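Large ribosomal subunit protein uL10 (Thermotoga maritima, PDB 1ZAV) forms part of the ribosomal stalk, binding L7/L12 dimers and large-subunit rRNA, and probably plays a central role in the ribosome's interaction with GTP-bound translation factors. Local coordinates at residues A53-V58 with A84-T89; E47-G52 with V94-I99; I18-S23 with K68-E73; L26-L31 with N102-K107. All coordinates share one frame; numbering follows the deposited sequence.

Contact 1: residues A53-V58 with A84-T89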
loop_
_atom_site.group_PDB
_atom_site.type_symbol
_atom_site.label_atom_id
_atom_site.label_comp_id
_atom_site.label_asym_id
_atom_site.label_seq_id
_atom_site.Cartn_x
_atom_site.Cartn_y
_atom_site.Cartn_z
ATOM N N ALA A 53 5.295 -28.613 -7.504
ATOM C CA ALA A 53 6.452 -28.113 -6.778
ATOM C C ALA A 53 7.342 -29.285 -6.404
ATOM O O ALA A 53 6.856 -30.393 -6.153
ATOM C CB ALA A 53 6.003 -27.365 -5.518
ATOM N N ARG A 54 8.646 -29.034 -6.363
ATOM C CA ARG A 54 9.622 -30.054 -6.010
ATOM C C ARG A 54 10.676 -29.475 -5.086
ATOM O O ARG A 54 10.960 -28.286 -5.154
ATOM C CB ARG A 54 10.321 -30.577 -7.272
ATOM C CG ARG A 54 9.426 -31.376 -8.181
ATOM C CD ARG A 54 8.937 -32.605 -7.440
ATOM N NE ARG A 54 7.905 -33.322 -8.172
ATOM C CZ ARG A 54 8.094 -33.920 -9.340
ATOM N NH1 ARG A 54 9.291 -33.885 -9.919
ATOM N NH2 ARG A 54 7.089 -34.562 -9.920
ATOM N N PHE A 55 11.228 -30.314 -4.213
ATOM C CA PHE A 55 12.303 -29.909 -3.313
ATOM C C PHE A 55 13.344 -31.014 -3.415
ATOM O O PHE A 55 13.122 -32.128 -2.934
ATOM C CB PHE A 55 11.841 -29.787 -1.848
ATOM C CG PHE A 55 12.904 -29.225 -0.938
ATOM C CD1 PHE A 55 13.323 -27.901 -1.078
ATOM C CD2 PHE A 55 13.527 -30.029 0.017
ATOM C CE1 PHE A 55 14.354 -27.384 -0.285
ATOM C CE2 PHE A 55 14.558 -29.526 0.817
ATOM C CZ PHE A 55 14.975 -28.195 0.664
ATOM N N ARG A 56 14.474 -30.708 -4.044
ATOM C CA ARG A 56 15.532 -31.696 -4.217
ATOM C C ARG A 56 16.928 -31.160 -3.919
ATOM O O ARG A 56 17.257 -30.024 -4.262
ATOM C CB ARG A 56 15.531 -32.230 -5.652
ATOM C CG ARG A 56 14.252 -32.911 -6.096
ATOM C CD ARG A 56 14.478 -33.667 -7.406
ATOM N NE ARG A 56 14.816 -32.783 -8.521
ATOM C CZ ARG A 56 15.181 -33.208 -9.730
ATOM N NH1 ARG A 56 15.261 -34.510 -9.984
ATOM N NH2 ARG A 56 15.453 -32.336 -10.693
ATOM N N VAL A 57 17.742 -31.987 -3.269
ATOM C CA VAL A 57 19.119 -31.617 -2.973
ATOM C C VAL A 57 19.841 -31.874 -4.286
ATOM O O VAL A 57 19.761 -32.975 -4.834
ATOM C CB VAL A 57 19.737 -32.513 -1.881
ATOM C CG1 VAL A 57 21.230 -32.213 -1.751
ATOM C CG2 VAL A 57 19.031 -32.270 -0.547
ATOM N N VAL A 58 20.526 -30.858 -4.801
ATOM C CA VAL A 58 21.230 -31.000 -6.070
ATOM C C VAL A 58 22.646 -30.436 -6.027
ATOM O O VAL A 58 22.878 -29.322 -5.553
ATOM C CB VAL A 58 20.459 -30.303 -7.213
ATOM C CG1 VAL A 58 21.178 -30.531 -8.544
ATOM C CG2 VAL A 58 19.039 -30.834 -7.279
ATOM N N ALA A 84 20.060 -27.385 -1.730
ATOM C CA ALA A 84 18.835 -28.026 -2.173
ATOM C C ALA A 84 18.088 -26.957 -2.946
ATOM O O ALA A 84 18.319 -25.761 -2.745
ATOM C CB ALA A 84 18.017 -28.492 -0.975
ATOM N N VAL A 85 17.189 -27.372 -3.827
ATOM C CA VAL A 85 16.458 -26.408 -4.616
ATOM C C VAL A 85 14.951 -26.639 -4.586
ATOM O O VAL A 85 14.473 -27.754 -4.801
ATOM C CB VAL A 85 16.983 -26.417 -6.090
ATOM C CG1 VAL A 85 16.633 -27.717 -6.781
ATOM C CG2 VAL A 85 16.421 -25.271 -6.839
ATOM N N LEU A 86 14.214 -25.569 -4.315
ATOM C CA LEU A 86 12.757 -25.609 -4.256
ATOM C C LEU A 86 12.242 -24.873 -5.480
ATOM O O LEU A 86 12.503 -23.684 -5.644
ATOM C CB LEU A 86 12.272 -24.908 -2.980
ATOM C CG LEU A 86 10.784 -24.827 -2.629
ATOM C CD1 LEU A 86 10.634 -24.145 -1.271
ATOM C CD2 LEU A 86 10.025 -24.049 -3.685
ATOM N N TYR A 87 11.519 -25.564 -6.354
ATOM C CA TYR A 87 11.003 -24.892 -7.533
ATOM C C TYR A 87 9.552 -25.212 -7.800
ATOM O O TYR A 87 9.053 -26.264 -7.390
ATOM C CB TYR A 87 11.883 -25.187 -8.761
ATOM C CG TYR A 87 12.008 -26.641 -9.134
ATOM C CD1 TYR A 87 10.987 -27.299 -9.810
ATOM C CD2 TYR A 87 13.169 -27.349 -8.846
ATOM C CE1 TYR A 87 11.122 -28.628 -10.198
ATOM C CE2 TYR A 87 13.315 -28.678 -9.226
ATOM C CZ TYR A 87 12.289 -29.307 -9.905
ATOM O OH TYR A 87 12.447 -30.612 -10.293
ATOM N N VAL A 88 8.876 -24.273 -8.455
ATOM C CA VAL A 88 7.467 -24.405 -8.789
ATOM C C VAL A 88 7.272 -24.369 -10.296
ATOM O O VAL A 88 7.773 -23.471 -10.974
ATOM C CB VAL A 88 6.634 -23.267 -8.150
ATOM C CG1 VAL A 88 5.183 -23.341 -8.627
ATOM C CG2 VAL A 88 6.694 -23.375 -6.624
ATOM N N THR A 89 6.548 -25.354 -10.819
ATOM C CA THR A 89 6.291 -25.412 -12.249
ATOM C C THR A 89 4.818 -25.144 -12.548
ATOM O O THR A 89 4.464 -24.784 -13.673
ATOM C CB THR A 89 6.708 -26.786 -12.846
ATOM O OG1 THR A 89 6.164 -27.845 -12.053
ATOM C CG2 THR A 89 8.226 -26.916 -12.872
#
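Tyr87 carries its CG between its own backbone N and carbonyl carbon (chi1 60°), which swings the ring back across the neighbouring strand and over Arg54. On the other face of the sheet Phe55, with CG anti to the backbone N (chi1 -174°), brings its ring up to Leu86 and Ala84. Arg54 CB sits over one face of the tyrosine ring in a CH-pi contact, 3.9 Å from the centroid, while its guanidinium leads away, its plane turned 56° from the ring. Arg56 comes to the edge of the same ring with NE, near its plane. Arg54 thus lends its methylenes to the ring, whereas Arg56 brings its guanidinium end to the hydroxyl side; both arginines are partly exposed. Phe55 receives Leu86 CB at its ring edge, in plane (CD1 to CB 3.7 Å), and its CZ packs 3.5 Å from Ala84 CB; the small alanine lets the ring lie close to the strand.

Between these two layers strands 53-58 and 84-88 run antiparallel. Arg54 and Tyr87 form one hydrogen-bonded pair, N to O 3.0 Å in both directions, and Arg56 with Val85 forms the next, closing to 2.7 Å from Val85 N to Arg56 O. Strand 53-58 is the outermost on its side of the chain's five-stranded sheet. Helices 35-49 and 94-106 cover the face bearing Phe55 and Leu86; helix 5-19 touches Tyr87 and Arg56. Four backbone bonds fix the register, so that an apolar layer can pack inward on one face while the other combines aromatic packing with cationic groups near solvent.

Contact 2: residues E47-G52 with V94-I99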
loop_
_atom_site.group_PDB
_atom_site.type_symbol
_atom_site.label_atom_id
_atom_site.label_comp_id
_atom_site.label_asym_id
_atom_site.label_seq_id
_atom_site.Cartn_x
_atom_site.Cartn_y
_atom_site.Cartn_z
ATOM N N GLU A 47 0.601 -31.282 -0.658
ATOM C CA GLU A 47 -0.744 -30.999 -0.178
ATOM C C GLU A 47 -1.280 -29.717 -0.806
ATOM O O GLU A 47 -2.486 -29.558 -0.981
ATOM C CB GLU A 47 -0.711 -30.857 1.341
ATOM C CG GLU A 47 -1.920 -30.180 1.955
ATOM C CD GLU A 47 -1.755 -29.966 3.451
ATOM O OE1 GLU A 47 -1.755 -30.968 4.199
ATOM O OE2 GLU A 47 -1.614 -28.796 3.878
ATOM N N LYS A 48 -0.375 -28.807 -1.154
ATOM C CA LYS A 48 -0.756 -27.534 -1.748
ATOM C C LYS A 48 -0.478 -27.442 -3.241
ATOM O O LYS A 48 -1.187 -26.745 -3.964
ATOM C CB LYS A 48 -0.019 -26.384 -1.045
ATOM C CG LYS A 48 -0.352 -26.216 0.433
ATOM C CD LYS A 48 -1.793 -25.777 0.633
ATOM C CE LYS A 48 -2.091 -25.513 2.097
ATOM N NZ LYS A 48 -3.443 -24.922 2.258
ATOM N N TYR A 49 0.549 -28.139 -3.712
ATOM C CA TYR A 49 0.901 -28.065 -5.128
ATOM C C TYR A 49 0.759 -29.366 -5.921
ATOM O O TYR A 49 0.811 -29.352 -7.152
ATOM C CB TYR A 49 2.348 -27.565 -5.268
ATOM C CG TYR A 49 2.543 -26.085 -4.965
ATOM C CD1 TYR A 49 2.528 -25.132 -5.991
ATOM C CD2 TYR A 49 2.747 -25.641 -3.657
ATOM C CE1 TYR A 49 2.717 -23.768 -5.717
ATOM C CE2 TYR A 49 2.932 -24.282 -3.371
ATOM C CZ TYR A 49 2.917 -23.353 -4.404
ATOM O OH TYR A 49 3.101 -22.010 -4.118
ATOM N N GLY A 50 0.586 -30.486 -5.235
ATOM C CA GLY A 50 0.515 -31.746 -5.961
ATOM C C GLY A 50 1.905 -31.999 -6.534
ATOM O O GLY A 50 2.875 -32.095 -5.786
ATOM N N ASP A 51 2.018 -32.094 -7.854
ATOM C CA ASP A 51 3.316 -32.314 -8.482
ATOM C C ASP A 51 3.867 -31.002 -9.054
ATOM O O ASP A 51 4.852 -31.014 -9.799
ATOM C CB ASP A 51 3.198 -33.331 -9.631
ATOM C CG ASP A 51 2.815 -34.718 -9.156
ATOM O OD1 ASP A 51 3.522 -35.269 -8.282
ATOM O OD2 ASP A 51 1.809 -35.261 -9.665
ATOM N N GLY A 52 3.218 -29.889 -8.709
ATOM C CA GLY A 52 3.605 -28.584 -9.220
ATOM C C GLY A 52 4.798 -27.955 -8.539
ATOM O O GLY A 52 5.260 -26.890 -8.937
ATOM N N VAL A 94 4.136 -18.184 -4.486
ATOM C CA VAL A 94 4.245 -17.612 -3.148
ATOM C C VAL A 94 4.011 -18.580 -1.996
ATOM O O VAL A 94 4.759 -18.568 -1.019
ATOM C CB VAL A 94 3.315 -16.390 -3.001
ATOM C CG1 VAL A 94 3.302 -15.899 -1.550
ATOM C CG2 VAL A 94 3.810 -15.269 -3.921
ATOM N N GLU A 95 2.995 -19.432 -2.110
ATOM C CA GLU A 95 2.695 -20.380 -1.044
ATOM C C GLU A 95 3.838 -21.363 -0.726
ATOM O O GLU A 95 3.962 -21.832 0.401
ATOM C CB GLU A 95 1.425 -21.163 -1.388
ATOM C CG GLU A 95 1.084 -22.255 -0.382
ATOM C CD GLU A 95 0.685 -21.701 0.975
ATOM O OE1 GLU A 95 0.601 -22.493 1.939
ATOM O OE2 GLU A 95 0.448 -20.478 1.074
ATOM N N ALA A 96 4.665 -21.690 -1.717
ATOM C CA ALA A 96 5.770 -22.617 -1.481
ATOM C C ALA A 96 6.837 -21.952 -0.615
ATOM O O ALA A 96 7.472 -22.602 0.216
ATOM C CB ALA A 96 6.383 -23.079 -2.811
ATOM N N VAL A 97 7.048 -20.659 -0.820
ATOM C CA VAL A 97 8.036 -19.952 -0.012
ATOM C C VAL A 97 7.556 -19.981 1.450
ATOM O O VAL A 97 8.324 -20.292 2.363
ATOM C CB VAL A 97 8.211 -18.502 -0.488
ATOM C CG1 VAL A 97 9.294 -17.807 0.353
ATOM C CG2 VAL A 97 8.599 -18.481 -1.982
ATOM N N LYS A 98 6.279 -19.686 1.661
ATOM C CA LYS A 98 5.706 -19.699 3.012
ATOM C C LYS A 98 5.854 -21.063 3.668
ATOM O O LYS A 98 6.171 -21.166 4.859
ATOM C CB LYS A 98 4.220 -19.337 2.969
ATOM C CG LYS A 98 3.574 -19.259 4.355
ATOM C CD LYS A 98 2.055 -19.280 4.281
ATOM C CE LYS A 98 1.516 -18.264 3.280
ATOM N NZ LYS A 98 1.869 -16.858 3.635
ATOM N N ILE A 99 5.602 -22.116 2.892
ATOM C CA ILE A 99 5.709 -23.472 3.403
ATOM C C ILE A 99 7.117 -23.817 3.895
ATOM O O ILE A 99 7.279 -24.362 4.986
ATOM C CB ILE A 99 5.260 -24.521 2.326
ATOM C CG1 ILE A 99 3.751 -24.399 2.089
ATOM C CG2 ILE A 99 5.594 -25.946 2.786
ATOM C CD1 ILE A 99 3.221 -25.245 0.940
#
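Lys48 and Tyr49, in the last turn of helix 35-49, face the first turns of helix 94-106, with Lys48 CA 8.0 Å from Glu95 CA. Just beyond, Gly50 leaves the helical conformation with a positive phi of 68°, a value glycine adopts easily, and a type II' turn from Tyr49 to Gly52 redirects the chain. Gly52 N closes that turn by bonding to Tyr49 O.

Tyr49 reaches across with its hydroxyl leading. Ala96 N gives its OH a weak hydrogen bond of 2.9 Å, the N-H bent to 126°, and Ala96 CB lies 3.7 Å from CE2; so short a side chain lets the ring close on the helix. The hydroxyl has a stronger partner outside the two segments in Asp92 O, just ahead of the helix. Ile99 CD1 lies near the ring plane but packs more closely on Lys48 CG, at 3.7 Å. Lys48, bent at chi2 (-67°), runs obliquely past Glu95, its NZ 4.7 Å from Glu95 OE1.

One phenol therefore joins the end of helix 35-49 to the start of helix 94-106, using its hydroxyl for backbone groups and its ring carbons for apolar neighbours. The opposite charges of Lys48 and Glu95, not in contact, probably add a mild attraction at the more exposed margin.

Contact 3: residues I18-S23 with K68-E73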
loop_
_atom_site.group_PDB
_atom_site.type_symbol
_atom_site.label_atom_id
_atom_site.label_comp_id
_atom_site.label_asym_id
_atom_site.label_seq_id
_atom_site.Cartn_x
_atom_site.Cartn_y
_atom_site.Cartn_z
ATOM N N ILE A 18 13.737 -27.425 -17.186
ATOM C CA ILE A 18 12.804 -27.206 -16.086
ATOM C C ILE A 18 12.913 -25.753 -15.631
ATOM O O ILE A 18 11.907 -25.053 -15.541
ATOM C CB ILE A 18 13.098 -28.126 -14.889
ATOM C CG1 ILE A 18 12.671 -29.559 -15.210
ATOM C CG2 ILE A 18 12.340 -27.634 -13.653
ATOM C CD1 ILE A 18 13.076 -30.559 -14.153
ATOM N N PHE A 19 14.136 -25.299 -15.366
ATOM C CA PHE A 19 14.352 -23.922 -14.919
ATOM C C PHE A 19 13.868 -22.884 -15.925
ATOM O O PHE A 19 13.681 -21.717 -15.578
ATOM C CB PHE A 19 15.835 -23.666 -14.596
ATOM C CG PHE A 19 16.351 -24.437 -13.408
ATOM C CD1 PHE A 19 15.475 -24.977 -12.465
ATOM C CD2 PHE A 19 17.717 -24.602 -13.216
ATOM C CE1 PHE A 19 15.957 -25.675 -11.360
ATOM C CE2 PHE A 19 18.211 -25.297 -12.113
ATOM C CZ PHE A 19 17.327 -25.835 -11.181
ATOM N N LYS A 20 13.670 -23.296 -17.174
ATOM C CA LYS A 20 13.186 -22.370 -18.186
ATOM C C LYS A 20 11.683 -22.139 -18.055
ATOM O O LYS A 20 11.143 -21.207 -18.648
ATOM C CB LYS A 20 13.486 -22.889 -19.597
ATOM C CG LYS A 20 14.930 -22.734 -20.045
ATOM C CD LYS A 20 15.068 -23.030 -21.535
ATOM C CE LYS A 20 14.245 -22.055 -22.372
ATOM N NZ LYS A 20 14.206 -22.442 -23.811
ATOM N N LYS A 21 11.000 -22.979 -17.285
ATOM C CA LYS A 21 9.560 -22.814 -17.141
ATOM C C LYS A 21 9.067 -22.587 -15.710
ATOM O O LYS A 21 7.873 -22.417 -15.490
ATOM C CB LYS A 21 8.826 -24.021 -17.729
ATOM C CG LYS A 21 8.791 -25.249 -16.832
ATOM C CD LYS A 21 7.607 -26.143 -17.213
ATOM C CE LYS A 21 7.386 -27.262 -16.205
ATOM N NZ LYS A 21 6.081 -27.955 -16.416
ATOM N N THR A 22 9.982 -22.584 -14.751
ATOM C CA THR A 22 9.633 -22.390 -13.344
ATOM C C THR A 22 9.247 -20.956 -13.014
ATOM O O THR A 22 9.689 -20.019 -13.680
ATOM C CB THR A 22 10.804 -22.770 -12.446
ATOM O OG1 THR A 22 11.995 -22.129 -12.931
ATOM C CG2 THR A 22 10.991 -24.279 -12.436
ATOM N N SER A 23 8.424 -20.793 -11.979
ATOM C CA SER A 23 7.987 -19.473 -11.544
ATOM C C SER A 23 8.703 -19.131 -10.234
ATOM O O SER A 23 8.621 -18.012 -9.734
ATOM C CB SER A 23 6.469 -19.450 -11.345
ATOM O OG SER A 23 6.072 -20.259 -10.250
ATOM N N LYS A 68 23.033 -21.648 -15.920
ATOM C CA LYS A 68 23.812 -20.977 -16.955
ATOM C C LYS A 68 23.108 -21.129 -18.303
ATOM O O LYS A 68 22.852 -20.149 -19.002
ATOM C CB LYS A 68 25.215 -21.588 -17.024
ATOM C CG LYS A 68 26.202 -20.830 -17.912
ATOM C CD LYS A 68 27.585 -21.466 -17.825
ATOM C CE LYS A 68 28.667 -20.561 -18.398
ATOM N NZ LYS A 68 28.379 -20.141 -19.790
ATOM N N ASN A 69 22.771 -22.366 -18.649
ATOM C CA ASN A 69 22.111 -22.637 -19.916
ATOM C C ASN A 69 20.675 -22.136 -20.025
ATOM O O ASN A 69 20.173 -21.932 -21.135
ATOM C CB ASN A 69 22.204 -24.129 -20.227
ATOM C CG ASN A 69 23.572 -24.514 -20.749
ATOM O OD1 ASN A 69 23.960 -24.105 -21.844
ATOM N ND2 ASN A 69 24.318 -25.283 -19.968
ATOM N N ALA A 70 20.017 -21.928 -18.885
ATOM C CA ALA A 70 18.647 -21.409 -18.874
ATOM C C ALA A 70 18.741 -19.889 -18.973
ATOM O O ALA A 70 17.731 -19.181 -18.991
ATOM C CB ALA A 70 17.934 -21.805 -17.584
ATOM N N GLU A 71 19.978 -19.406 -19.026
ATOM C CA GLU A 71 20.283 -17.983 -19.143
ATOM C C GLU A 71 19.969 -17.132 -17.908
ATOM O O GLU A 71 19.395 -16.044 -18.006
ATOM C CB GLU A 71 19.610 -17.411 -20.396
ATOM C CG GLU A 71 20.043 -18.174 -21.649
ATOM C CD GLU A 71 19.677 -17.492 -22.953
ATOM O OE1 GLU A 71 19.870 -18.123 -24.013
ATOM O OE2 GLU A 71 19.206 -16.335 -22.927
ATOM N N TYR A 72 20.355 -17.647 -16.748
ATOM C CA TYR A 72 20.177 -16.926 -15.493
ATOM C C TYR A 72 21.509 -16.255 -15.162
ATOM O O TYR A 72 22.568 -16.729 -15.572
ATOM C CB TYR A 72 19.814 -17.883 -14.357
ATOM C CG TYR A 72 18.375 -18.330 -14.357
ATOM C CD1 TYR A 72 17.913 -19.266 -15.283
ATOM C CD2 TYR A 72 17.469 -17.808 -13.436
ATOM C CE1 TYR A 72 16.575 -19.673 -15.289
ATOM C CE2 TYR A 72 16.131 -18.206 -13.435
ATOM C CZ TYR A 72 15.692 -19.139 -14.363
ATOM O OH TYR A 72 14.371 -19.526 -14.364
ATOM N N GLU A 73 21.456 -15.152 -14.426
ATOM C CA GLU A 73 22.673 -14.460 -14.026
ATOM C C GLU A 73 22.588 -14.064 -12.558
ATOM O O GLU A 73 21.492 -13.919 -12.019
ATOM C CB GLU A 73 22.899 -13.215 -14.881
ATOM C CG GLU A 73 22.993 -13.497 -16.365
ATOM C CD GLU A 73 23.790 -12.439 -17.096
ATOM O OE1 GLU A 73 25.028 -12.402 -16.911
ATOM O OE2 GLU A 73 23.184 -11.643 -17.846
HETATM O O HOH W 1 12.346 -19.373 -12.730
#
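Phe19 and Tyr72 are joined by a hydrogen bond that carries the polar side of the contact: Tyr72 OH donates to Phe19 O at 2.6 Å, with the oxygen lying in the plane of the phenol at its edge. The donor is tilted 19° from the carbonyl plane. Tyrosine suits the place because its long, rigid side chain brings a hydroxyl to a backbone carbonyl at the end of helix 5-19.

A water extends the polar network. It donates to Tyr72 OH at 2.6 Å and to Thr22 O at 2.9 Å, and also hydrogen-bonds to Thr22 OG1. Thr22 can hold this water by side chain and backbone together because chi1 of 49° turns OG1 back between its own N and carbonyl carbon.

Both segments are the ends of helices running out into loop. After helix 60-69, Glu71 takes a positive phi of 70° in a Schellman motif, and the chain then turns so that Tyr72 faces the end of helix 5-19.

The apolar contacts are looser. Ala70 CB touches both Phe19 CB, 4.1 Å away, and Lys20 CG at 4.0 Å; its single methyl lets the two segments approach closely, Lys20 CA and Ala70 CA being 5.6 Å apart. Phe19 CB also meets Tyr72 CE1, while the phenylalanine ring itself leads off to pack on Leu63, Ala66 and Leu67 of helix 60-69. Lys20 offers its aliphatic stem to Ala70 and belongs to the exposed side.

Contact 4: residues L26-L31 with N102-K107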
loop_
_atom_site.group_PDB
_atom_site.type_symbol
_atom_site.label_atom_id
_atom_site.label_comp_id
_atom_site.label_asym_id
_atom_site.label_seq_id
_atom_site.Cartn_x
_atom_site.Cartn_y
_atom_site.Cartn_z
ATOM N N LEU A 26 14.158 -21.432 -5.386
ATOM C CA LEU A 26 14.678 -20.961 -4.111
ATOM C C LEU A 26 15.764 -21.926 -3.647
ATOM O O LEU A 26 15.578 -23.148 -3.633
ATOM C CB LEU A 26 13.541 -20.841 -3.077
ATOM C CG LEU A 26 13.916 -20.354 -1.671
ATOM C CD1 LEU A 26 12.704 -19.769 -0.964
ATOM C CD2 LEU A 26 14.506 -21.504 -0.883
ATOM N N PHE A 27 16.915 -21.370 -3.276
ATOM C CA PHE A 27 18.047 -22.171 -2.851
ATOM C C PHE A 27 18.124 -22.257 -1.347
ATOM O O PHE A 27 18.143 -21.231 -0.672
ATOM C CB PHE A 27 19.319 -21.554 -3.406
ATOM C CG PHE A 27 19.299 -21.416 -4.899
ATOM C CD1 PHE A 27 19.655 -22.491 -5.712
ATOM C CD2 PHE A 27 18.908 -20.217 -5.494
ATOM C CE1 PHE A 27 19.624 -22.375 -7.110
ATOM C CE2 PHE A 27 18.873 -20.087 -6.892
ATOM C CZ PHE A 27 19.234 -21.172 -7.696
ATOM N N ALA A 28 18.193 -23.484 -0.840
ATOM C CA ALA A 28 18.238 -23.734 0.600
ATOM C C ALA A 28 19.343 -24.674 1.070
ATOM O O ALA A 28 19.726 -25.619 0.373
ATOM C CB ALA A 28 16.892 -24.284 1.056
ATOM N N ASP A 29 19.845 -24.402 2.271
ATOM C CA ASP A 29 20.856 -25.231 2.912
ATOM C C ASP A 29 20.014 -26.236 3.694
ATOM O O ASP A 29 19.323 -25.853 4.636
ATOM C CB ASP A 29 21.692 -24.393 3.884
ATOM C CG ASP A 29 22.629 -25.232 4.733
ATOM O OD1 ASP A 29 22.443 -26.466 4.814
ATOM O OD2 ASP A 29 23.551 -24.650 5.340
ATOM N N PHE A 30 20.059 -27.506 3.305
ATOM C CA PHE A 30 19.262 -28.527 3.978
ATOM C C PHE A 30 20.128 -29.531 4.744
ATOM O O PHE A 30 19.667 -30.616 5.121
ATOM C CB PHE A 30 18.392 -29.251 2.944
ATOM C CG PHE A 30 17.191 -29.949 3.529
ATOM C CD1 PHE A 30 16.211 -29.224 4.204
ATOM C CD2 PHE A 30 17.036 -31.328 3.395
ATOM C CE1 PHE A 30 15.085 -29.860 4.737
ATOM C CE2 PHE A 30 15.915 -31.975 3.924
ATOM C CZ PHE A 30 14.939 -31.239 4.598
ATOM N N LEU A 31 21.384 -29.156 4.977
ATOM C CA LEU A 31 22.327 -30.003 5.701
ATOM C C LEU A 31 21.819 -30.280 7.112
ATOM O O LEU A 31 21.241 -29.404 7.748
ATOM C CB LEU A 31 23.697 -29.320 5.781
ATOM C CG LEU A 31 24.424 -29.072 4.456
ATOM C CD1 LEU A 31 25.635 -28.186 4.689
ATOM C CD2 LEU A 31 24.843 -30.400 3.854
ATOM N N ASN A 102 8.092 -21.589 7.054
ATOM C CA ASN A 102 7.498 -22.086 8.296
ATOM C C ASN A 102 8.025 -23.466 8.696
ATOM O O ASN A 102 7.937 -23.857 9.861
ATOM C CB ASN A 102 5.971 -22.117 8.164
ATOM C CG ASN A 102 5.360 -20.723 8.107
ATOM O OD1 ASN A 102 4.253 -20.537 7.599
ATOM N ND2 ASN A 102 6.082 -19.736 8.637
ATOM N N PHE A 103 8.574 -24.210 7.736
ATOM C CA PHE A 103 9.112 -25.528 8.038
ATOM C C PHE A 103 10.424 -25.355 8.791
ATOM O O PHE A 103 10.656 -26.012 9.812
ATOM C CB PHE A 103 9.363 -26.329 6.752
ATOM C CG PHE A 103 9.917 -27.707 6.995
ATOM C CD1 PHE A 103 9.080 -28.754 7.366
ATOM C CD2 PHE A 103 11.278 -27.954 6.859
ATOM C CE1 PHE A 103 9.591 -30.025 7.601
ATOM C CE2 PHE A 103 11.803 -29.215 7.093
ATOM C CZ PHE A 103 10.957 -30.260 7.464
ATOM N N TYR A 104 11.286 -24.477 8.279
ATOM C CA TYR A 104 12.570 -24.215 8.917
ATOM C C TYR A 104 12.322 -23.664 10.318
ATOM O O TYR A 104 13.069 -23.955 11.247
ATOM C CB TYR A 104 13.392 -23.212 8.098
ATOM C CG TYR A 104 14.298 -23.865 7.074
ATOM C CD1 TYR A 104 13.783 -24.728 6.104
ATOM C CD2 TYR A 104 15.678 -23.656 7.102
ATOM C CE1 TYR A 104 14.624 -25.378 5.186
ATOM C CE2 TYR A 104 16.526 -24.292 6.192
ATOM C CZ TYR A 104 15.991 -25.154 5.240
ATOM O OH TYR A 104 16.826 -25.801 4.358
ATOM N N LYS A 105 11.264 -22.872 10.456
ATOM C CA LYS A 105 10.913 -22.296 11.752
ATOM C C LYS A 105 10.467 -23.378 12.727
ATOM O O LYS A 105 10.918 -23.412 13.874
ATOM C CB LYS A 105 9.806 -21.251 11.593
ATOM C CG LYS A 105 10.325 -19.848 11.330
ATOM C CD LYS A 105 9.187 -18.857 11.119
ATOM C CE LYS A 105 8.238 -18.816 12.307
ATOM N NZ LYS A 105 7.106 -17.878 12.063
ATOM N N ASP A 106 9.585 -24.262 12.269
ATOM C CA ASP A 106 9.093 -25.357 13.101
ATOM C C ASP A 106 10.258 -26.232 13.565
ATOM O O ASP A 106 10.234 -26.791 14.661
ATOM C CB ASP A 106 8.105 -26.224 12.314
ATOM C CG ASP A 106 6.871 -25.464 11.886
ATOM O OD1 ASP A 106 6.037 -26.048 11.161
ATOM O OD2 ASP A 106 6.729 -24.286 12.271
ATOM N N LYS A 107 11.277 -26.354 12.720
ATOM C CA LYS A 107 12.440 -27.166 13.047
ATOM C C LYS A 107 13.497 -26.369 13.794
ATOM O O LYS A 107 14.543 -26.900 14.163
ATOM C CB LYS A 107 13.034 -27.774 11.772
ATOM C CG LYS A 107 12.526 -29.177 11.478
ATOM C CD LYS A 107 11.007 -29.226 11.481
ATOM C CE LYS A 107 10.511 -30.650 11.627
ATOM N NZ LYS A 107 9.025 -30.721 11.699
#
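Tyr104 makes the tight part of this contact, pushing its hydroxyl among Ala28, Asp29 and Phe30 where strand 24-28 gives way to loop. The OH donates to Asp29 O, which lies in the ring plane at its edge; the modelled length is 2.5 Å, but the position of that oxygen is less certain than most. Ala28 CB stands 3.6 Å from the same OH, a small methyl beside which the phenol can reach the backbone. Phe30 presents a ring edge to it, CD1 to OH 3.5 Å, with the hydroxyl oxygen in the plane of the phenylalanine ring.

One residue earlier on the helix the touch is slighter. Phe103, its CG anti to the backbone N (chi1 -180°), extends toward Phe30, whose CE1 meets Phe103 CE2 at 4.1 Å, the two side chains crossing at about a right angle. Lys107 CD lies above one face of the Phe103 ring, offset toward its rim; Phe103 is buried and Lys107 partly exposed. On the loop side, Asp29 OD1 accepts from Leu31 N at 2.9 Å, forming an Asx turn that shapes the exit from the strand; the same oxygen is salt-bridged to Arg113.

The contact lies where the C-terminal part of helix 94-106 packs against the end of a central strand. Helix 35-49 borders Phe30 and Phe103, Leu114 of strand 114-119 touches Ala28 and Tyr104, and Phe30 meets Phe55 of strand 53-58 edge-to-face.

From the N terminus, helix 5-19 ends in 18-23, which contact 3 joins to the end of helix 60-69. Strand 24-28 follows, and contact 4 closes the longest loop, from 26-31 to 102-107. Inside it lies the loop of contact 2, from the end of helix 35-49 to the start of helix 94-106, and inside that contact 1 pairs strands 53-58 and 83-88. Contact 3 crosses all three others, its second segment falling between those of contact 1. Strand 83-88 pairs also with 24-28, linking contacts 1 and 4 in one sheet, while helix 94-106 serves both contacts 2 and 4. Thr89 N and Gly52 O probably hydrogen-bond between contacts 1 and 2.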